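Local coordinates for protein Cap5O (Staphylococcus aureus, PDB 3OJO) that oxidises UDP-N-acetyl-mannosamine with NAD as cofactor in the biosynthesis of the capsular polysaccharide, at residues 316-321 and 350-355; 371-376 and 395-400; 378-383 and 401-406. All coordinates share one frame; numbering follows the deposited sequence.

In the fold
Followed from the N terminus, the C-terminal UDP-binding domain begins its five-stranded parallel sheet with strand 317-321. The chain passes through helix 336-346 and returns at strand 351-355, where contact 1 closes a beta-alpha-beta unit before the other two contacts open. The end of short helix 368-372 and the turn after it then form the first half of contact 2, and strand 377-380 the first half of contact 3. Their partners, 395-400 and 401-406, follow in the same order, so contacts 2 and 3 cross. Strand 317-321 lies between 351-355 and 377-380, which joins contacts 1 and 3 in one sheet, while contact 2 ties together the connections at one end of it.

Contact 1 of 3, residues 316-321 and 350-355; sequences NKVTVF and IEVCAY
Strands 317-321 and 351-355 run parallel in register, Lys317 beside Glu351 through to Phe321 beside Tyr355, as the two strands of a beta-alpha-beta unit in the Rossmann-like UDP-binding domain. Five backbone hydrogen bonds join the segments. The first runs from Glu351 N to Asn316 O at 2.8 Å. The next three alternate in direction: Val318 N gives to Glu351 O, Cys353 N to Val318 O, and Val320 N to Cys353 O. Tyr355 N closes the ladder on Val320 O at 2.7 Å. Between these rungs, Lys317 CA sends its hydrogen to Glu351 O and Thr319 CA does the same to Cys353 O, so each of these oxygens also receives a CA-H...O contact. Thr319 and Phe321 turn their NH groups to the other edge of the strand, where they and Lys317 O, the acceptor for Ser376 N, pair with 376-381.

Lys317 and Glu351 lie side by side, but the carboxylate meets the lysine's aliphatic part, OE1 lying 3.4 Å from Lys317 CG. The ammonium group is 5.3 Å from that oxygen (NZ to OE1): the extended chain carries it past Cys353 CB to the carbonyl oxygens of Ala371 and Lys373, which bind it. Ala371 O also pairs with Thr319 OG1, satisfying that buried hydroxyl. On the face of Val318 and Val352, Val318 CG1 packs on Ile350 CG2, and helix 336-346 covers Val352 and Ala354. At the far end, Tyr355 has CG anti to the backbone N (chi1 173°), which sets its ring beside Phe321. It turns its edge to the Phe321 face, with planes at 51°; its CD1 sits 3.9 Å from Phe321 CE2.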
ATOM      1  N   ASN B 316      31.133  24.319   1.963  1.00 71.87           N
ATOM      2  CA  ASN B 316      30.604  23.503   3.056  1.00 70.36           C
ATOM      3  C   ASN B 316      29.136  23.859   3.356  1.00 70.04           C
ATOM      4  O   ASN B 316      28.438  23.076   4.000  1.00 68.01           O
ATOM      5  CB  ASN B 316      31.448  23.730   4.323  1.00 69.00           C
ATOM      6  CG  ASN B 316      32.677  22.867   4.429  1.00 90.86           C
ATOM      7  OD1 ASN B 316      33.062  22.139   3.498  1.00 87.93           O
ATOM      8  ND2 ASN B 316      33.309  22.902   5.591  1.00 80.56           N
ATOM      9  N   LYS B 317      28.695  25.055   2.904  1.00 64.43           N
ATOM     10  CA  LYS B 317      27.369  25.596   3.157  1.00 63.15           C
ATOM     11  C   LYS B 317      26.202  24.949   2.419  1.00 66.14           C
ATOM     12  O   LYS B 317      26.123  24.998   1.186  1.00 65.46           O
ATOM     13  CB  LYS B 317      27.337  27.128   3.061  1.00 64.82           C
ATOM     14  CG  LYS B 317      26.284  27.742   3.978  1.00 74.20           C
ATOM     15  CD  LYS B 317      25.903  29.146   3.568  1.00 85.16           C
ATOM     16  CE  LYS B 317      24.732  29.639   4.378  1.00 95.47           C
ATOM     17  NZ  LYS B 317      24.305  30.992   3.956  1.00106.57           N
ATOM     18  N   VAL B 318      25.281  24.356   3.213  1.00 62.05           N
ATOM     19  CA  VAL B 318      24.032  23.748   2.760  1.00 61.80           C
ATOM     20  C   VAL B 318      22.891  24.499   3.431  1.00 64.11           C
ATOM     21  O   VAL B 318      22.860  24.593   4.664  1.00 64.23           O
ATOM     22  CB  VAL B 318      23.918  22.201   2.952  1.00 65.95           C
ATOM     23  CG1 VAL B 318      24.027  21.797   4.414  1.00 66.12           C
ATOM     24  CG2 VAL B 318      22.619  21.662   2.345  1.00 65.42           C
ATOM     25  N   THR B 319      21.972  25.051   2.618  1.00 57.82           N
ATOM     26  CA  THR B 319      20.804  25.755   3.131  1.00 55.86           C
ATOM     27  C   THR B 319      19.587  24.834   3.091  1.00 55.39           C
ATOM     28  O   THR B 319      19.108  24.466   2.019  1.00 54.13           O
ATOM     29  CB  THR B 319      20.563  27.086   2.403  1.00 64.93           C
ATOM     30  OG1 THR B 319      21.760  27.855   2.431  1.00 71.85           O
ATOM     31  CG2 THR B 319      19.431  27.887   3.023  1.00 58.27           C
ATOM     32  N   VAL B 320      19.092  24.471   4.264  1.00 50.57           N
ATOM     33  CA  VAL B 320      17.899  23.641   4.408  1.00 49.41           C
ATOM     34  C   VAL B 320      16.666  24.549   4.202  1.00 53.04           C
ATOM     35  O   VAL B 320      16.593  25.641   4.773  1.00 51.72           O
ATOM     36  CB  VAL B 320      17.911  22.889   5.772  1.00 51.79           C
ATOM     37  CG1 VAL B 320      16.517  22.431   6.191  1.00 51.26           C
ATOM     38  CG2 VAL B 320      18.887  21.718   5.742  1.00 51.03           C
ATOM     39  N   PHE B 321      15.737  24.102   3.348  1.00 50.06           N
ATOM     40  CA  PHE B 321      14.480  24.784   3.033  1.00 49.56           C
ATOM     41  C   PHE B 321      13.321  23.941   3.596  1.00 51.26           C
ATOM     42  O   PHE B 321      12.930  22.934   3.014  1.00 49.84           O
ATOM     43  CB  PHE B 321      14.350  24.984   1.512  1.00 51.58           C
ATOM     44  CG  PHE B 321      14.871  26.286   0.957  1.00 53.62           C
ATOM     45  CD1 PHE B 321      14.315  26.838  -0.189  1.00 56.75           C
ATOM     46  CD2 PHE B 321      15.935  26.947   1.559  1.00 57.47           C
ATOM     47  CE1 PHE B 321      14.806  28.034  -0.722  1.00 58.11           C
ATOM     48  CE2 PHE B 321      16.419  28.153   1.033  1.00 60.82           C
ATOM     49  CZ  PHE B 321      15.853  28.684  -0.107  1.00 58.46           C
ATOM     50  N   ILE B 350      30.469  20.314   6.936  1.00 67.96           N
ATOM     51  CA  ILE B 350      29.186  20.835   6.453  1.00 66.72           C
ATOM     52  C   ILE B 350      28.727  21.961   7.382  1.00 71.22           C
ATOM     53  O   ILE B 350      28.584  21.750   8.589  1.00 70.50           O
ATOM     54  CB  ILE B 350      28.068  19.754   6.265  1.00 68.84           C
ATOM     55  CG1 ILE B 350      28.447  18.701   5.204  1.00 69.10           C
ATOM     56  CG2 ILE B 350      26.750  20.410   5.871  1.00 67.18           C
ATOM     57  CD1 ILE B 350      27.815  17.388   5.401  1.00 72.08           C
ATOM     58  N   GLU B 351      28.501  23.151   6.795  1.00 68.34           N
ATOM     59  CA  GLU B 351      27.997  24.349   7.461  1.00 68.00           C
ATOM     60  C   GLU B 351      26.512  24.470   7.083  1.00 69.79           C
ATOM     61  O   GLU B 351      26.177  24.716   5.929  1.00 68.12           O
ATOM     62  CB  GLU B 351      28.809  25.585   7.030  1.00 69.51           C
ATOM     63  CG  GLU B 351      28.863  26.670   8.087  1.00 81.92           C
ATOM     64  CD  GLU B 351      27.939  27.846   7.833  1.00109.48           C
ATOM     65  OE1 GLU B 351      28.105  28.525   6.794  1.00103.38           O
ATOM     66  OE2 GLU B 351      27.078  28.116   8.702  1.00107.01           O
ATOM     67  N   VAL B 352      25.627  24.210   8.046  1.00 66.48           N
ATOM     68  CA  VAL B 352      24.182  24.212   7.795  1.00 66.31           C
ATOM     69  C   VAL B 352      23.491  25.520   8.162  1.00 71.22           C
ATOM     70  O   VAL B 352      23.848  26.167   9.149  1.00 70.58           O
ATOM     71  CB  VAL B 352      23.460  22.956   8.357  1.00 69.81           C
ATOM     72  CG1 VAL B 352      24.374  21.754   8.305  1.00 69.73           C
ATOM     73  CG2 VAL B 352      22.959  23.189   9.771  1.00 69.52           C
ATOM     74  N   CYS B 353      22.480  25.884   7.376  1.00 68.87           N
ATOM     75  CA  CYS B 353      21.695  27.084   7.580  1.00 68.89           C
ATOM     76  C   CYS B 353      20.237  26.771   7.226  1.00 69.23           C
ATOM     77  O   CYS B 353      19.937  26.436   6.083  1.00 69.23           O
ATOM     78  CB  CYS B 353      22.271  28.229   6.747  1.00 70.17           C
ATOM     79  SG  CYS B 353      21.343  29.779   6.833  1.00 74.82           S
ATOM     80  N   ALA B 354      19.343  26.828   8.220  1.00 62.50           N
ATOM     81  CA  ALA B 354      17.935  26.539   8.007  1.00 60.44           C
ATOM     82  C   ALA B 354      17.117  27.745   7.602  1.00 62.52           C
ATOM     83  O   ALA B 354      17.251  28.809   8.200  1.00 61.82           O
ATOM     84  CB  ALA B 354      17.342  25.923   9.252  1.00 60.72           C
ATOM     85  N   TYR B 355      16.225  27.554   6.623  1.00 58.77           N
ATOM     86  CA  TYR B 355      15.269  28.556   6.163  1.00 58.02           C
ATOM     87  C   TYR B 355      13.848  27.976   6.184  1.00 60.80           C
ATOM     88  O   TYR B 355      13.550  27.042   5.442  1.00 58.25           O
ATOM     89  CB  TYR B 355      15.616  29.119   4.759  1.00 58.99           C
ATOM     90  CG  TYR B 355      14.530  30.035   4.229  1.00 61.51           C
ATOM     91  CD1 TYR B 355      13.570  29.566   3.334  1.00 63.06           C
ATOM     92  CD2 TYR B 355      14.401  31.340   4.699  1.00 62.89           C
ATOM     93  CE1 TYR B 355      12.529  30.382   2.893  1.00 63.24           C
ATOM     94  CE2 TYR B 355      13.353  32.161   4.276  1.00 64.18           C
ATOM     95  CZ  TYR B 355      12.432  31.684   3.355  1.00 70.50           C
ATOM     96  OH  TYR B 355      11.399  32.488   2.933  1.00 70.01           O
TER

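Contact 2 of 3, residues 371-376 and 395-400; sequences AVKDAS and FDKMKH
Met398, last residue of the type I turn Phe395-Met398, packs against the type II beta turn Val372-Ala375, which follows short helix 368-372 in the Rossmann-like UDP-binding domain. With CG anti to its carbonyl carbon (chi1 -81°), the thioether chain runs over the carbonyl oxygens of Val372 and Ala375. CG lies 3.9 Å from Val372 CB, and the bend at chi3 brings the methyl CE to Ala375, nearest its O at 3.2 Å and 3.7 Å from its CB. Beyond the segments, Val378 also packs on Met398. Val372 touches the type I turn at two places: CG1 meets the Phe395 ring obliquely, whereas CG2 approaches Lys397 CB, the two side chains crossing at about a right angle.

Lys373 and Lys397 also cross nearly at right angles and touch through their aliphatic parts, CD to CD at 3.8 Å. Their ammonium groups are well separated, with 6.4 Å between Lys373 NZ and Lys397 NZ.

Backbone bonds fix these positions. Asp374 N gives an almost straight bond to Lys397 O, 172° at the hydrogen. Ala375 O accepts from His400 N and, weakly, from Lys399 N, drawing the loop against the turn just before strand 402-405 begins. Ser314, in the loop between helix 286-312 and strand 317-321, holds two side chains here: its carbonyl oxygen bonds Ser376 OG, and its hydroxyl bonds His400 NE2. The hydroxyl of Ser376 lies in the plane of the imidazole at its edge, with OG 3.6 Å from His400 CD2.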
ATOM      1  N   ALA B 371      20.038  33.521   3.933  1.00 77.33           N
ATOM      2  CA  ALA B 371      20.166  32.068   4.123  1.00 76.51           C
ATOM      3  C   ALA B 371      20.912  31.375   2.978  1.00 78.27           C
ATOM      4  O   ALA B 371      21.736  30.501   3.248  1.00 77.63           O
ATOM      5  CB  ALA B 371      18.800  31.428   4.332  1.00 77.19           C
ATOM      6  N   VAL B 372      20.627  31.759   1.716  1.00 73.89           N
ATOM      7  CA  VAL B 372      21.273  31.194   0.518  1.00 73.83           C
ATOM      8  C   VAL B 372      22.695  31.747   0.278  1.00 79.31           C
ATOM      9  O   VAL B 372      23.427  31.212  -0.568  1.00 78.96           O
ATOM     10  CB  VAL B 372      20.397  31.268  -0.765  1.00 77.03           C
ATOM     11  CG1 VAL B 372      19.090  30.509  -0.586  1.00 76.98           C
ATOM     12  CG2 VAL B 372      20.138  32.709  -1.200  1.00 76.64           C
ATOM     13  N   LYS B 373      23.062  32.830   1.006  1.00 76.17           N
ATOM     14  CA  LYS B 373      24.348  33.518   0.917  1.00 75.87           C
ATOM     15  C   LYS B 373      25.572  32.597   1.066  1.00 78.63           C
ATOM     16  O   LYS B 373      25.847  32.051   2.130  1.00 77.02           O
ATOM     17  CB  LYS B 373      24.401  34.748   1.862  1.00 78.67           C
ATOM     18  CG  LYS B 373      25.605  35.694   1.670  1.00 88.53           C
ATOM     19  CD  LYS B 373      25.598  36.434   0.322  1.00 96.12           C
ATOM     20  CE  LYS B 373      26.939  37.046  -0.012  1.00100.80           C
ATOM     21  NZ  LYS B 373      27.020  37.457  -1.438  1.00103.75           N
ATOM     22  N   ASP B 374      26.274  32.432  -0.052  1.00 76.12           N
ATOM     23  CA  ASP B 374      27.510  31.671  -0.313  1.00 76.61           C
ATOM     24  C   ASP B 374      27.355  30.149  -0.171  1.00 79.98           C
ATOM     25  O   ASP B 374      28.347  29.431   0.013  1.00 80.14           O
ATOM     26  CB  ASP B 374      28.720  32.213   0.497  1.00 78.88           C
ATOM     27  CG  ASP B 374      28.995  33.705   0.343  1.00 86.18           C
ATOM     28  OD1 ASP B 374      29.283  34.149  -0.798  1.00 84.82           O
ATOM     29  OD2 ASP B 374      28.977  34.417   1.369  1.00 91.52           O
ATOM     30  N   ALA B 375      26.104  29.664  -0.271  1.00 74.73           N
ATOM     31  CA  ALA B 375      25.781  28.248  -0.153  1.00 73.03           C
ATOM     32  C   ALA B 375      26.083  27.486  -1.440  1.00 73.06           C
ATOM     33  O   ALA B 375      25.889  28.013  -2.541  1.00 72.60           O
ATOM     34  CB  ALA B 375      24.325  28.073   0.243  1.00 73.66           C
ATOM     35  N   SER B 376      26.579  26.243  -1.283  1.00 66.69           N
ATOM     36  CA  SER B 376      26.881  25.331  -2.389  1.00 65.13           C
ATOM     37  C   SER B 376      25.644  24.513  -2.809  1.00 64.92           C
ATOM     38  O   SER B 376      25.545  24.146  -3.979  1.00 64.49           O
ATOM     39  CB  SER B 376      28.022  24.394  -2.016  1.00 69.08           C
ATOM     40  OG  SER B 376      29.196  25.132  -1.722  1.00 81.66           O
ATOM     41  N   PHE B 395      18.032  32.577  -5.741  1.00 73.57           N
ATOM     42  CA  PHE B 395      19.279  31.849  -5.523  1.00 73.81           C
ATOM     43  C   PHE B 395      20.546  32.587  -6.024  1.00 79.35           C
ATOM     44  O   PHE B 395      21.628  31.984  -6.047  1.00 79.53           O
ATOM     45  CB  PHE B 395      19.149  30.428  -6.129  1.00 75.40           C
ATOM     46  CG  PHE B 395      17.828  29.766  -5.794  1.00 76.99           C
ATOM     47  CD1 PHE B 395      17.595  29.243  -4.527  1.00 80.19           C
ATOM     48  CD2 PHE B 395      16.800  29.718  -6.725  1.00 79.27           C
ATOM     49  CE1 PHE B 395      16.365  28.665  -4.208  1.00 80.95           C
ATOM     50  CE2 PHE B 395      15.568  29.142  -6.402  1.00 81.76           C
ATOM     51  CZ  PHE B 395      15.361  28.620  -5.147  1.00 79.86           C
ATOM     52  N   ASP B 396      20.430  33.904  -6.361  1.00 75.32           N
ATOM     53  CA  ASP B 396      21.561  34.704  -6.852  1.00 74.64           C
ATOM     54  C   ASP B 396      22.782  34.737  -5.925  1.00 77.63           C
ATOM     55  O   ASP B 396      23.910  34.638  -6.404  1.00 77.03           O
ATOM     56  CB  ASP B 396      21.117  36.119  -7.262  1.00 76.57           C
ATOM     57  CG  ASP B 396      20.645  36.244  -8.704  1.00 85.67           C
ATOM     58  OD1 ASP B 396      20.545  35.199  -9.395  1.00 87.43           O
ATOM     59  OD2 ASP B 396      20.365  37.388  -9.141  1.00 86.00           O
ATOM     60  N   LYS B 397      22.546  34.806  -4.606  1.00 74.31           N
ATOM     61  CA  LYS B 397      23.571  34.875  -3.557  1.00 74.17           C
ATOM     62  C   LYS B 397      24.343  33.552  -3.274  1.00 76.77           C
ATOM     63  O   LYS B 397      25.217  33.529  -2.392  1.00 76.05           O
ATOM     64  CB  LYS B 397      22.960  35.456  -2.260  1.00 77.48           C
ATOM     65  CG  LYS B 397      22.565  36.936  -2.345  1.00 94.46           C
ATOM     66  CD  LYS B 397      22.166  37.490  -0.973  1.00106.43           C
ATOM     67  CE  LYS B 397      21.745  38.945  -0.983  1.00114.94           C
ATOM     68  NZ  LYS B 397      21.231  39.388   0.348  1.00117.94           N
ATOM     69  N   MET B 398      24.026  32.459  -4.016  1.00 72.15           N
ATOM     70  CA  MET B 398      24.664  31.144  -3.838  1.00 70.57           C
ATOM     71  C   MET B 398      26.046  31.017  -4.480  1.00 72.01           C
ATOM     72  O   MET B 398      26.266  31.542  -5.574  1.00 71.41           O
ATOM     73  CB  MET B 398      23.765  30.027  -4.391  1.00 72.48           C
ATOM     74  CG  MET B 398      22.661  29.595  -3.457  1.00 75.22           C
ATOM     75  SD  MET B 398      22.024  27.984  -3.972  1.00 78.16           S
ATOM     76  CE  MET B 398      22.877  26.946  -2.971  1.00 74.72           C
ATOM     77  N   LYS B 399      26.947  30.246  -3.829  1.00 67.47           N
ATOM     78  CA  LYS B 399      28.298  29.939  -4.320  1.00 67.10           C
ATOM     79  C   LYS B 399      28.178  29.003  -5.528  1.00 74.08           C
ATOM     80  O   LYS B 399      29.015  29.051  -6.435  1.00 74.03           O
ATOM     81  CB  LYS B 399      29.147  29.289  -3.209  1.00 67.96           C
ATOM     82  CG  LYS B 399      30.596  29.040  -3.590  1.00 68.19           C
ATOM     83  CD  LYS B 399      31.459  28.636  -2.413  1.00 75.12           C
ATOM     84  CE  LYS B 399      32.902  28.487  -2.836  1.00 88.01           C
ATOM     85  NZ  LYS B 399      33.834  28.532  -1.682  1.00 98.34           N
ATOM     86  N   HIS B 400      27.132  28.142  -5.521  1.00 71.92           N
ATOM     87  CA  HIS B 400      26.781  27.201  -6.585  1.00 71.87           C
ATOM     88  C   HIS B 400      25.263  27.096  -6.602  1.00 75.93           C
ATOM     89  O   HIS B 400      24.673  26.737  -5.590  1.00 75.93           O
ATOM     90  CB  HIS B 400      27.400  25.818  -6.330  1.00 72.65           C
ATOM     91  CG  HIS B 400      28.894  25.816  -6.278  1.00 76.00           C
ATOM     92  ND1 HIS B 400      29.658  25.867  -7.430  1.00 77.72           N
ATOM     93  CD2 HIS B 400      29.717  25.752  -5.207  1.00 77.60           C
ATOM     94  CE1 HIS B 400      30.919  25.844  -7.022  1.00 77.06           C
ATOM     95  NE2 HIS B 400      31.003  25.770  -5.693  1.00 77.31           N
TER

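Contact 3 of 3, residues 378-383 and 401-406; sequences VLILSD and KVIFDT
Ile380 packs against both Ile403 and Asp405 where strands 377-380 and 402-405 run parallel. Its CB starts beside the Asp405 carboxylate, 3.3 Å from OD1, and the CG2 branch stays alongside that same oxygen. CG1, anti to the carbonyl carbon (chi1 -41°), goes the other way, back along the neighbouring strand to Ile403 CG2. The chain then extends to CD1, which lies 3.8 Å from Ile403 CG2 and ends the run. Asp405, buried, is well supplied with donors: Lys407 N bonds OD1, while Tyr419 OH and the amides of Val409 and Val410 bond OD2. Those contacts would probably stabilise the charged carboxylate and fix its rotation beside the isoleucine.

Along the backbone, Val378 N bonds Val402 O, Phe404 N bonds Val378 O, and Ile380 N bonds Phe404 O. The last carbonyl, Ile380 O, takes two hydrogens from Thr406, one from N at 3.0 Å and one from OG1 at 2.7 Å. The hydroxyl bond lies in the carbonyl plane on a lone pair; it is reached because OG1 stands between the backbone N and carbonyl carbon (chi1 71°). On the other face Leu379 CD1 meets the Phe404 ring obliquely, 3.7 Å from CD2.

This face is covered by helices: 286-312 packs on Leu379, Leu381 and Phe404, and 336-346 on the two leucines. Within the parallel sheet, strand 377-380 is flanked by 317-321, and strand 402-405 passes the sheet on to 418-420 through backbone bonds with Leu418.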
ATOM      1  N   VAL B 378      21.089  24.063  -1.980  1.00 52.57           N
ATOM      2  CA  VAL B 378      19.782  24.346  -1.349  1.00 51.46           C
ATOM      3  C   VAL B 378      19.042  23.004  -1.221  1.00 51.48           C
ATOM      4  O   VAL B 378      18.779  22.318  -2.221  1.00 50.12           O
ATOM      5  CB  VAL B 378      18.941  25.461  -2.026  1.00 54.91           C
ATOM      6  CG1 VAL B 378      17.436  25.251  -1.824  1.00 53.99           C
ATOM      7  CG2 VAL B 378      19.361  26.831  -1.497  1.00 54.82           C
ATOM      8  N   LEU B 379      18.787  22.606   0.021  1.00 45.69           N
ATOM      9  CA  LEU B 379      18.142  21.341   0.323  1.00 44.41           C
ATOM     10  C   LEU B 379      16.664  21.538   0.656  1.00 47.24           C
ATOM     11  O   LEU B 379      16.346  22.092   1.709  1.00 46.45           O
ATOM     12  CB  LEU B 379      18.908  20.616   1.455  1.00 43.71           C
ATOM     13  CG  LEU B 379      18.551  19.160   1.750  1.00 47.36           C
ATOM     14  CD1 LEU B 379      18.702  18.267   0.508  1.00 47.20           C
ATOM     15  CD2 LEU B 379      19.390  18.627   2.893  1.00 47.80           C
ATOM     16  N   ILE B 380      15.764  21.070  -0.236  1.00 43.46           N
ATOM     17  CA  ILE B 380      14.324  21.177   0.021  1.00 43.51           C
ATOM     18  C   ILE B 380      13.740  19.922   0.730  1.00 45.22           C
ATOM     19  O   ILE B 380      13.652  18.834   0.152  1.00 43.29           O
ATOM     20  CB  ILE B 380      13.499  21.678  -1.180  1.00 46.72           C
ATOM     21  CG1 ILE B 380      14.236  22.813  -1.907  1.00 46.12           C
ATOM     22  CG2 ILE B 380      12.095  22.094  -0.711  1.00 49.35           C
ATOM     23  CD1 ILE B 380      13.489  23.463  -2.972  1.00 51.67           C
ATOM     24  N   LEU B 381      13.347  20.116   1.995  1.00 40.66           N
ATOM     25  CA  LEU B 381      12.850  19.079   2.900  1.00 39.28           C
ATOM     26  C   LEU B 381      11.380  19.199   3.297  1.00 44.12           C
ATOM     27  O   LEU B 381      10.840  18.230   3.841  1.00 41.78           O
ATOM     28  CB  LEU B 381      13.740  18.974   4.153  1.00 38.01           C
ATOM     29  CG  LEU B 381      15.240  18.829   3.968  1.00 39.40           C
ATOM     30  CD1 LEU B 381      15.907  18.855   5.281  1.00 37.22           C
ATOM     31  CD2 LEU B 381      15.597  17.556   3.200  1.00 41.90           C
ATOM     32  N   SER B 382      10.718  20.345   2.971  1.00 43.74           N
ATOM     33  CA  SER B 382       9.282  20.585   3.221  1.00 44.55           C
ATOM     34  C   SER B 382       8.578  21.079   1.968  1.00 49.20           C
ATOM     35  O   SER B 382       9.186  21.790   1.179  1.00 49.81           O
ATOM     36  CB  SER B 382       9.074  21.567   4.368  1.00 47.30           C
ATOM     37  OG  SER B 382       9.671  21.064   5.553  1.00 54.30           O
ATOM     38  N   ASP B 383       7.313  20.693   1.774  1.00 46.55           N
ATOM     39  CA  ASP B 383       6.535  21.103   0.602  1.00 47.13           C
ATOM     40  C   ASP B 383       5.656  22.366   0.861  1.00 53.27           C
ATOM     41  O   ASP B 383       4.453  22.388   0.571  1.00 53.04           O
ATOM     42  CB  ASP B 383       5.749  19.912  -0.015  1.00 48.86           C
ATOM     43  CG  ASP B 383       4.724  19.236   0.885  1.00 59.02           C
ATOM     44  OD1 ASP B 383       4.652  19.587   2.088  1.00 60.50           O
ATOM     45  OD2 ASP B 383       4.018  18.336   0.398  1.00 66.48           O
ATOM     46  N   LYS B 401      24.625  27.440  -7.726  1.00 72.48           N
ATOM     47  CA  LYS B 401      23.170  27.381  -7.839  1.00 72.14           C
ATOM     48  C   LYS B 401      22.650  25.944  -8.097  1.00 74.62           C
ATOM     49  O   LYS B 401      22.274  25.596  -9.227  1.00 73.82           O
ATOM     50  CB  LYS B 401      22.641  28.399  -8.867  1.00 75.46           C
ATOM     51  CG  LYS B 401      22.822  29.858  -8.451  1.00 95.67           C
ATOM     52  CD  LYS B 401      22.227  30.808  -9.486  1.00107.91           C
ATOM     53  CE  LYS B 401      22.797  32.200  -9.392  1.00120.73           C
ATOM     54  NZ  LYS B 401      22.158  33.124 -10.367  1.00131.29           N
ATOM     55  N   VAL B 402      22.666  25.098  -7.038  1.00 69.85           N
ATOM     56  CA  VAL B 402      22.160  23.719  -7.111  1.00 68.43           C
ATOM     57  C   VAL B 402      21.072  23.442  -6.067  1.00 67.32           C
ATOM     58  O   VAL B 402      21.204  23.847  -4.912  1.00 66.96           O
ATOM     59  CB  VAL B 402      23.224  22.583  -7.235  1.00 73.03           C
ATOM     60  CG1 VAL B 402      24.342  22.950  -8.213  1.00 73.03           C
ATOM     61  CG2 VAL B 402      23.796  22.175  -5.890  1.00 72.93           C
ATOM     62  N   ILE B 403      19.985  22.783  -6.497  1.00 60.01           N
ATOM     63  CA  ILE B 403      18.845  22.418  -5.655  1.00 57.45           C
ATOM     64  C   ILE B 403      18.618  20.898  -5.666  1.00 58.98           C
ATOM     65  O   ILE B 403      18.450  20.318  -6.744  1.00 58.51           O
ATOM     66  CB  ILE B 403      17.543  23.153  -6.107  1.00 59.98           C
ATOM     67  CG1 ILE B 403      17.671  24.682  -5.986  1.00 60.39           C
ATOM     68  CG2 ILE B 403      16.307  22.630  -5.334  1.00 59.81           C
ATOM     69  CD1 ILE B 403      16.523  25.452  -6.579  1.00 66.94           C
ATOM     70  N   PHE B 404      18.575  20.267  -4.465  1.00 52.31           N
ATOM     71  CA  PHE B 404      18.182  18.867  -4.294  1.00 49.75           C
ATOM     72  C   PHE B 404      16.848  18.873  -3.533  1.00 51.31           C
ATOM     73  O   PHE B 404      16.792  19.145  -2.324  1.00 50.75           O
ATOM     74  CB  PHE B 404      19.241  17.982  -3.607  1.00 50.77           C
ATOM     75  CG  PHE B 404      18.800  16.544  -3.410  1.00 51.37           C
ATOM     76  CD1 PHE B 404      18.010  15.899  -4.363  1.00 53.53           C
ATOM     77  CD2 PHE B 404      19.174  15.834  -2.278  1.00 52.37           C
ATOM     78  CE1 PHE B 404      17.579  14.586  -4.166  1.00 52.79           C
ATOM     79  CE2 PHE B 404      18.757  14.514  -2.095  1.00 54.11           C
ATOM     80  CZ  PHE B 404      17.971  13.901  -3.045  1.00 51.93           C
ATOM     81  N   ASP B 405      15.765  18.638  -4.283  1.00 45.89           N
ATOM     82  CA  ASP B 405      14.407  18.669  -3.766  1.00 43.94           C
ATOM     83  C   ASP B 405      13.911  17.266  -3.440  1.00 47.38           C
ATOM     84  O   ASP B 405      13.631  16.478  -4.338  1.00 47.70           O
ATOM     85  CB  ASP B 405      13.501  19.430  -4.742  1.00 44.64           C
ATOM     86  CG  ASP B 405      12.093  19.719  -4.284  1.00 54.04           C
ATOM     87  OD1 ASP B 405      11.818  19.581  -3.075  1.00 57.84           O
ATOM     88  OD2 ASP B 405      11.269  20.097  -5.129  1.00 54.49           O
ATOM     89  N   THR B 406      13.832  16.954  -2.134  1.00 43.04           N
ATOM     90  CA  THR B 406      13.389  15.662  -1.618  1.00 41.84           C
ATOM     91  C   THR B 406      11.860  15.540  -1.616  1.00 45.85           C
ATOM     92  O   THR B 406      11.349  14.446  -1.371  1.00 44.82           O
ATOM     93  CB  THR B 406      13.989  15.401  -0.212  1.00 36.83           C
ATOM     94  OG1 THR B 406      13.372  16.249   0.741  1.00 34.72           O
ATOM     95  CG2 THR B 406      15.484  15.543  -0.172  1.00 28.70           C
TER